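Outer membrane protein assembly factor BamA (Haemophilus ducreyi, PDB 4K3C) probably helps assemble and insert beta-barrel proteins into the outer membrane as part of the Bam complex. Local coordinates at residues Lys345-Tyr356 / Ala368-Phe379. Residues are numbered along the deposited sequence; the frame is centred on the assembly and turned at random.
Sequences KYYQVGTNFSGY and ATKGGLAYTNSF
The Tyr347 ring lies over the backbone of Asn377, whose carbonyl O sits 3.5 Å above the ring plane near its centre. That ring position follows from CG standing between the backbone N and carbonyl carbon (chi1 51°), which folds the ring toward the partner strand. The same Asn377 O accepts a hydrogen bond from Tyr347 N at 2.8 Å. Beyond it, Phe379 meets the Tyr347 ring rim to rim, planes 16° apart, while Lys345 lays CB over the Phe379 face, 4.3 Å from the ring centroid. Val349, Thr351, Leu373, Tyr375 and Phe353 continue this largely apolar face, suited to the lipid-facing outside of an Omp85 barrel.

The other face is more polar. Gln348 and Thr376 run side by side, and NE2 of Gln348 donates a 3.2 Å hydrogen bond to OG1 of Thr376, which lies close to the Gln348 amide plane; weak hydrogen bonds link Gln348 OE1 to Gln388 and Thr376 OG1 to Tyr390. Farther along, the small CB of Ala368 fits over the Tyr356 ring, 4.1 Å from its centroid.

Backbone hydrogen bonds join the two antiparallel strands into a beta hairpin, set between strands 328-338 and 430-440. Pairing main-chain polar groups while sorting side chains by face suits a wall between membrane and barrel interior.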
ATOM      1  N   LYS A 345      -3.311  21.979  18.887  1.00 60.93           N
ATOM      2  CA  LYS A 345      -4.689  21.530  19.233  1.00 54.14           C
ATOM      3  C   LYS A 345      -5.718  21.380  18.091  1.00 49.91           C
ATOM      4  O   LYS A 345      -6.687  22.155  18.006  1.00 41.14           O
ATOM      5  CB  LYS A 345      -5.306  22.444  20.307  1.00 45.52           C
ATOM      6  CG  LYS A 345      -5.269  21.884  21.712  1.00 53.84           C
ATOM      7  CD  LYS A 345      -5.714  22.927  22.726  1.00 62.78           C
ATOM      8  CE  LYS A 345      -5.505  22.447  24.150  1.00 61.37           C
ATOM      9  NZ  LYS A 345      -6.775  22.009  24.783  1.00 59.25           N
ATOM     10  N   TYR A 346      -5.542  20.371  17.244  1.00 39.26           N
ATOM     11  CA  TYR A 346      -6.432  20.198  16.096  1.00 40.18           C
ATOM     12  C   TYR A 346      -6.603  18.714  15.751  1.00 51.17           C
ATOM     13  O   TYR A 346      -5.973  17.842  16.367  1.00 50.87           O
ATOM     14  CB  TYR A 346      -5.878  20.955  14.892  1.00 46.91           C
ATOM     15  CG  TYR A 346      -4.563  20.385  14.368  1.00 54.75           C
ATOM     16  CD1 TYR A 346      -3.344  20.699  14.982  1.00 58.62           C
ATOM     17  CD2 TYR A 346      -4.538  19.525  13.272  1.00 52.99           C
ATOM     18  CE1 TYR A 346      -2.138  20.176  14.517  1.00 56.36           C
ATOM     19  CE2 TYR A 346      -3.332  18.999  12.802  1.00 61.34           C
ATOM     20  CZ  TYR A 346      -2.134  19.330  13.429  1.00 56.24           C
ATOM     21  OH  TYR A 346      -0.943  18.817  12.957  1.00 49.27           O
ATOM     22  N   TYR A 347      -7.458  18.419  14.772  1.00 55.94           N
ATOM     23  CA  TYR A 347      -7.626  17.038  14.312  1.00 50.43           C
ATOM     24  C   TYR A 347      -7.882  16.972  12.830  1.00 50.05           C
ATOM     25  O   TYR A 347      -8.403  17.914  12.252  1.00 59.55           O
ATOM     26  CB  TYR A 347      -8.750  16.313  15.050  1.00 41.98           C
ATOM     27  CG  TYR A 347     -10.060  17.049  15.078  1.00 46.46           C
ATOM     28  CD1 TYR A 347     -10.947  16.991  13.999  1.00 39.99           C
ATOM     29  CD2 TYR A 347     -10.434  17.786  16.199  1.00 52.76           C
ATOM     30  CE1 TYR A 347     -12.179  17.664  14.034  1.00 36.09           C
ATOM     31  CE2 TYR A 347     -11.652  18.461  16.243  1.00 55.74           C
ATOM     32  CZ  TYR A 347     -12.518  18.401  15.158  1.00 49.29           C
ATOM     33  OH  TYR A 347     -13.714  19.081  15.219  1.00 51.86           O
ATOM     34  N   GLN A 348      -7.508  15.855  12.221  1.00 37.46           N
ATOM     35  CA  GLN A 348      -7.727  15.660  10.801  1.00 37.79           C
ATOM     36  C   GLN A 348      -8.380  14.289  10.582  1.00 42.15           C
ATOM     37  O   GLN A 348      -8.110  13.360  11.319  1.00 51.78           O
ATOM     38  CB  GLN A 348      -6.408  15.787  10.028  1.00 37.58           C
ATOM     39  CG  GLN A 348      -5.514  16.941  10.493  1.00 51.72           C
ATOM     40  CD  GLN A 348      -4.460  17.359   9.461  1.00 66.02           C
ATOM     41  OE1 GLN A 348      -3.276  17.016   9.577  1.00 64.17           O
ATOM     42  NE2 GLN A 348      -4.890  18.122   8.455  1.00 74.84           N
ATOM     43  N   VAL A 349      -9.253  14.176   9.582  1.00 42.61           N
ATOM     44  CA  VAL A 349      -9.895  12.908   9.237  1.00 38.97           C
ATOM     45  C   VAL A 349     -10.121  12.869   7.726  1.00 33.74           C
ATOM     46  O   VAL A 349     -10.485  13.887   7.149  1.00 33.98           O
ATOM     47  CB  VAL A 349     -11.235  12.731  10.002  1.00 49.91           C
ATOM     48  CG1 VAL A 349     -12.216  13.848   9.657  1.00 38.05           C
ATOM     49  CG2 VAL A 349     -11.850  11.373   9.715  1.00 55.52           C
ATOM     50  N   GLY A 350      -9.880  11.719   7.086  1.00 28.44           N
ATOM     51  CA  GLY A 350      -9.928  11.603   5.630  1.00 34.43           C
ATOM     52  C   GLY A 350     -10.515  10.289   5.115  1.00 48.28           C
ATOM     53  O   GLY A 350     -10.470   9.262   5.802  1.00 55.92           O
ATOM     54  N   THR A 351     -11.005  10.275   3.887  1.00 42.44           N
ATOM     55  CA  THR A 351     -11.581   9.068   3.347  1.00 41.34           C
ATOM     56  C   THR A 351     -11.482   9.019   1.874  1.00 47.98           C
ATOM     57  O   THR A 351     -12.040   9.846   1.237  1.00 54.12           O
ATOM     58  CB  THR A 351     -13.054   9.037   3.616  1.00 48.48           C
ATOM     59  OG1 THR A 351     -13.285   9.481   4.938  1.00 61.44           O
ATOM     60  CG2 THR A 351     -13.583   7.655   3.502  1.00 32.37           C
ATOM     61  N   ASN A 352     -10.817   8.021   1.323  1.00 48.87           N
ATOM     62  CA  ASN A 352     -10.816   7.830  -0.107  1.00 50.79           C
ATOM     63  C   ASN A 352     -11.341   6.508  -0.509  1.00 59.73           C
ATOM     64  O   ASN A 352     -11.445   5.620   0.275  1.00 73.27           O
ATOM     65  CB  ASN A 352      -9.440   7.929  -0.691  1.00 51.47           C
ATOM     66  CG  ASN A 352      -8.656   8.941  -0.064  1.00 44.38           C
ATOM     67  OD1 ASN A 352      -7.988   8.667   0.893  1.00 50.73           O
ATOM     68  ND2 ASN A 352      -8.713  10.143  -0.577  1.00 38.01           N
ATOM     69  N   PHE A 353     -11.617   6.398  -1.788  1.00 60.35           N
ATOM     70  CA  PHE A 353     -12.336   5.318  -2.355  1.00 56.69           C
ATOM     71  C   PHE A 353     -11.902   5.326  -3.768  1.00 51.90           C
ATOM     72  O   PHE A 353     -11.840   6.351  -4.367  1.00 61.83           O
ATOM     73  CB  PHE A 353     -13.803   5.675  -2.292  1.00 67.85           C
ATOM     74  CG  PHE A 353     -14.661   4.874  -3.183  1.00 76.08           C
ATOM     75  CD1 PHE A 353     -14.686   3.516  -3.090  1.00 71.85           C
ATOM     76  CD2 PHE A 353     -15.468   5.483  -4.095  1.00 84.72           C
ATOM     77  CE1 PHE A 353     -15.477   2.780  -3.905  1.00 73.83           C
ATOM     78  CE2 PHE A 353     -16.261   4.746  -4.904  1.00 88.36           C
ATOM     79  CZ  PHE A 353     -16.261   3.390  -4.809  1.00 85.03           C
ATOM     80  N   SER A 354     -11.579   4.176  -4.299  1.00 47.61           N
ATOM     81  CA  SER A 354     -11.402   4.046  -5.709  1.00 57.38           C
ATOM     82  C   SER A 354     -11.914   2.672  -6.006  1.00 62.20           C
ATOM     83  O   SER A 354     -11.648   1.759  -5.271  1.00 51.74           O
ATOM     84  CB  SER A 354      -9.953   4.177  -6.082  1.00 49.51           C
ATOM     85  OG  SER A 354      -9.262   3.048  -5.637  1.00 52.38           O
ATOM     86  N   GLY A 355     -12.699   2.557  -7.062  1.00 62.51           N
ATOM     87  CA  GLY A 355     -13.303   1.319  -7.475  1.00 46.04           C
ATOM     88  C   GLY A 355     -13.388   1.215  -8.967  1.00 40.66           C
ATOM     89  O   GLY A 355     -13.420   2.182  -9.673  1.00 32.33           O
ATOM     90  N   TYR A 356     -13.420  -0.008  -9.430  1.00 40.69           N
ATOM     91  CA  TYR A 356     -13.391  -0.325 -10.850  1.00 41.25           C
ATOM     92  C   TYR A 356     -14.488  -1.325 -11.228  1.00 47.98           C
ATOM     93  O   TYR A 356     -14.665  -2.357 -10.576  1.00 59.57           O
ATOM     94  CB  TYR A 356     -12.019  -0.877 -11.260  1.00 46.32           C
ATOM     95  CG  TYR A 356     -10.863   0.089 -11.104  1.00 53.78           C
ATOM     96  CD1 TYR A 356     -10.406   0.457  -9.849  1.00 53.77           C
ATOM     97  CD2 TYR A 356     -10.206   0.604 -12.213  1.00 60.70           C
ATOM     98  CE1 TYR A 356      -9.352   1.334  -9.696  1.00 49.45           C
ATOM     99  CE2 TYR A 356      -9.140   1.479 -12.067  1.00 60.59           C
ATOM    100  CZ  TYR A 356      -8.722   1.839 -10.799  1.00 51.18           C
ATOM    101  OH  TYR A 356      -7.682   2.708 -10.625  1.00 45.92           O
ATOM    102  N   ALA A 368     -14.261   3.497 -14.106  1.00 49.47           N
ATOM    103  CA  ALA A 368     -13.625   3.723 -12.812  1.00 46.30           C
ATOM    104  C   ALA A 368     -14.109   5.016 -12.190  1.00 41.67           C
ATOM    105  O   ALA A 368     -14.416   5.982 -12.886  1.00 37.17           O
ATOM    106  CB  ALA A 368     -12.125   3.734 -12.941  1.00 44.61           C
ATOM    107  N   THR A 369     -14.190   5.012 -10.865  1.00 42.86           N
ATOM    108  CA  THR A 369     -14.679   6.157 -10.113  1.00 48.80           C
ATOM    109  C   THR A 369     -13.790   6.302  -8.890  1.00 41.28           C
ATOM    110  O   THR A 369     -13.232   5.320  -8.429  1.00 36.20           O
ATOM    111  CB  THR A 369     -16.160   5.972  -9.677  1.00 62.71           C
ATOM    112  OG1 THR A 369     -16.237   5.027  -8.600  1.00 62.35           O
ATOM    113  CG2 THR A 369     -17.025   5.485 -10.854  1.00 57.30           C
ATOM    114  N   LYS A 370     -13.646   7.529  -8.393  1.00 44.84           N
ATOM    115  CA  LYS A 370     -12.776   7.844  -7.252  1.00 46.10           C
ATOM    116  C   LYS A 370     -13.423   8.995  -6.496  1.00 50.49           C
ATOM    117  O   LYS A 370     -14.014   9.897  -7.106  1.00 44.13           O
ATOM    118  CB  LYS A 370     -11.384   8.289  -7.727  1.00 36.88           C
ATOM    119  CG  LYS A 370     -10.658   7.282  -8.602  1.00 47.07           C
ATOM    120  CD  LYS A 370      -9.361   7.850  -9.178  1.00 48.05           C
ATOM    121  CE  LYS A 370      -8.458   6.739  -9.775  1.00 64.32           C
ATOM    122  NZ  LYS A 370      -8.974   6.042 -11.009  1.00 60.02           N
ATOM    123  N   GLY A 371     -13.315   8.974  -5.174  1.00 47.99           N
ATOM    124  CA  GLY A 371     -13.850  10.055  -4.366  1.00 51.30           C
ATOM    125  C   GLY A 371     -13.036  10.244  -3.103  1.00 49.99           C
ATOM    126  O   GLY A 371     -12.603   9.278  -2.496  1.00 45.41           O
ATOM    127  N   GLY A 372     -12.824  11.487  -2.701  1.00 48.37           N
ATOM    128  CA  GLY A 372     -12.086  11.748  -1.490  1.00 27.52           C
ATOM    129  C   GLY A 372     -12.676  12.869  -0.669  1.00 42.58           C
ATOM    130  O   GLY A 372     -13.168  13.854  -1.209  1.00 50.35           O
ATOM    131  N   LEU A 373     -12.613  12.717   0.647  1.00 31.23           N
ATOM    132  CA  LEU A 373     -13.172  13.674   1.572  1.00 35.21           C
ATOM    133  C   LEU A 373     -12.130  13.950   2.635  1.00 50.37           C
ATOM    134  O   LEU A 373     -11.574  13.019   3.220  1.00 59.36           O
ATOM    135  CB  LEU A 373     -14.390  13.052   2.218  1.00 55.21           C
ATOM    136  CG  LEU A 373     -15.695  13.830   2.273  1.00 72.93           C
ATOM    137  CD1 LEU A 373     -16.816  12.846   2.603  1.00 70.73           C
ATOM    138  CD2 LEU A 373     -15.617  14.953   3.318  1.00 81.98           C
ATOM    139  N   ALA A 374     -11.862  15.229   2.878  1.00 51.06           N
ATOM    140  CA  ALA A 374     -10.834  15.644   3.834  1.00 38.19           C
ATOM    141  C   ALA A 374     -11.352  16.769   4.697  1.00 46.86           C
ATOM    142  O   ALA A 374     -11.875  17.755   4.192  1.00 62.53           O
ATOM    143  CB  ALA A 374      -9.611  16.108   3.112  1.00 28.49           C
ATOM    144  N   TYR A 375     -11.178  16.646   6.001  1.00 40.09           N
ATOM    145  CA  TYR A 375     -11.696  17.655   6.896  1.00 36.95           C
ATOM    146  C   TYR A 375     -10.819  17.844   8.120  1.00 40.08           C
ATOM    147  O   TYR A 375     -10.449  16.882   8.790  1.00 41.71           O
ATOM    148  CB  TYR A 375     -13.106  17.290   7.328  1.00 30.41           C
ATOM    149  CG  TYR A 375     -13.644  18.198   8.387  1.00 31.36           C
ATOM    150  CD1 TYR A 375     -13.838  19.541   8.140  1.00 44.47           C
ATOM    151  CD2 TYR A 375     -13.953  17.715   9.639  1.00 42.17           C
ATOM    152  CE1 TYR A 375     -14.342  20.386   9.116  1.00 46.40           C
ATOM    153  CE2 TYR A 375     -14.450  18.543  10.628  1.00 45.25           C
ATOM    154  CZ  TYR A 375     -14.650  19.877  10.358  1.00 48.68           C
ATOM    155  OH  TYR A 375     -15.146  20.695  11.340  1.00 53.57           O
ATOM    156  N   THR A 376     -10.497  19.098   8.405  1.00 42.29           N
ATOM    157  CA  THR A 376      -9.751  19.447   9.596  1.00 41.73           C
ATOM    158  C   THR A 376     -10.569  20.421  10.399  1.00 42.15           C
ATOM    159  O   THR A 376     -11.194  21.314   9.845  1.00 44.69           O
ATOM    160  CB  THR A 376      -8.410  20.174   9.261  1.00 44.22           C
ATOM    161  OG1 THR A 376      -7.726  19.485   8.212  1.00 55.99           O
ATOM    162  CG2 THR A 376      -7.491  20.240  10.485  1.00 34.24           C
ATOM    163  N   ASN A 377     -10.560  20.253  11.711  1.00 48.57           N
ATOM    164  CA  ASN A 377     -10.841  21.381  12.588  1.00 55.01           C
ATOM    165  C   ASN A 377     -10.000  21.391  13.852  1.00 54.39           C
ATOM    166  O   ASN A 377      -9.226  20.459  14.123  1.00 47.29           O
ATOM    167  CB  ASN A 377     -12.324  21.539  12.923  1.00 50.16           C
ATOM    168  CG  ASN A 377     -12.756  23.001  12.919  1.00 52.32           C
ATOM    169  OD1 ASN A 377     -12.639  23.709  13.923  1.00 49.28           O
ATOM    170  ND2 ASN A 377     -13.230  23.464  11.774  1.00 58.85           N
ATOM    171  N   SER A 378     -10.170  22.466  14.611  1.00 48.21           N
ATOM    172  CA  SER A 378      -9.356  22.734  15.772  1.00 56.44           C
ATOM    173  C   SER A 378     -10.259  22.915  16.977  1.00 48.95           C
ATOM    174  O   SER A 378     -11.467  22.810  16.857  1.00 46.09           O
ATOM    175  CB  SER A 378      -8.522  23.993  15.531  1.00 60.40           C
ATOM    176  OG  SER A 378      -9.342  25.067  15.092  1.00 57.53           O
ATOM    177  N   PHE A 379      -9.667  23.193  18.131  1.00 38.09           N
ATOM    178  CA  PHE A 379     -10.405  23.295  19.372  1.00 41.25           C
ATOM    179  C   PHE A 379      -9.498  23.939  20.408  1.00 43.63           C
ATOM    180  O   PHE A 379      -8.336  24.211  20.128  1.00 44.56           O
ATOM    181  CB  PHE A 379     -10.870  21.911  19.839  1.00 39.20           C
ATOM    182  CG  PHE A 379      -9.769  20.892  19.928  1.00 53.01           C
ATOM    183  CD1 PHE A 379      -9.419  20.128  18.831  1.00 50.06           C
ATOM    184  CD2 PHE A 379      -9.081  20.694  21.120  1.00 52.29           C
ATOM    185  CE1 PHE A 379      -8.405  19.194  18.926  1.00 51.29           C
ATOM    186  CE2 PHE A 379      -8.059  19.764  21.225  1.00 42.84           C
ATOM    187  CZ  PHE A 379      -7.721  19.016  20.134  1.00 49.57           C
TER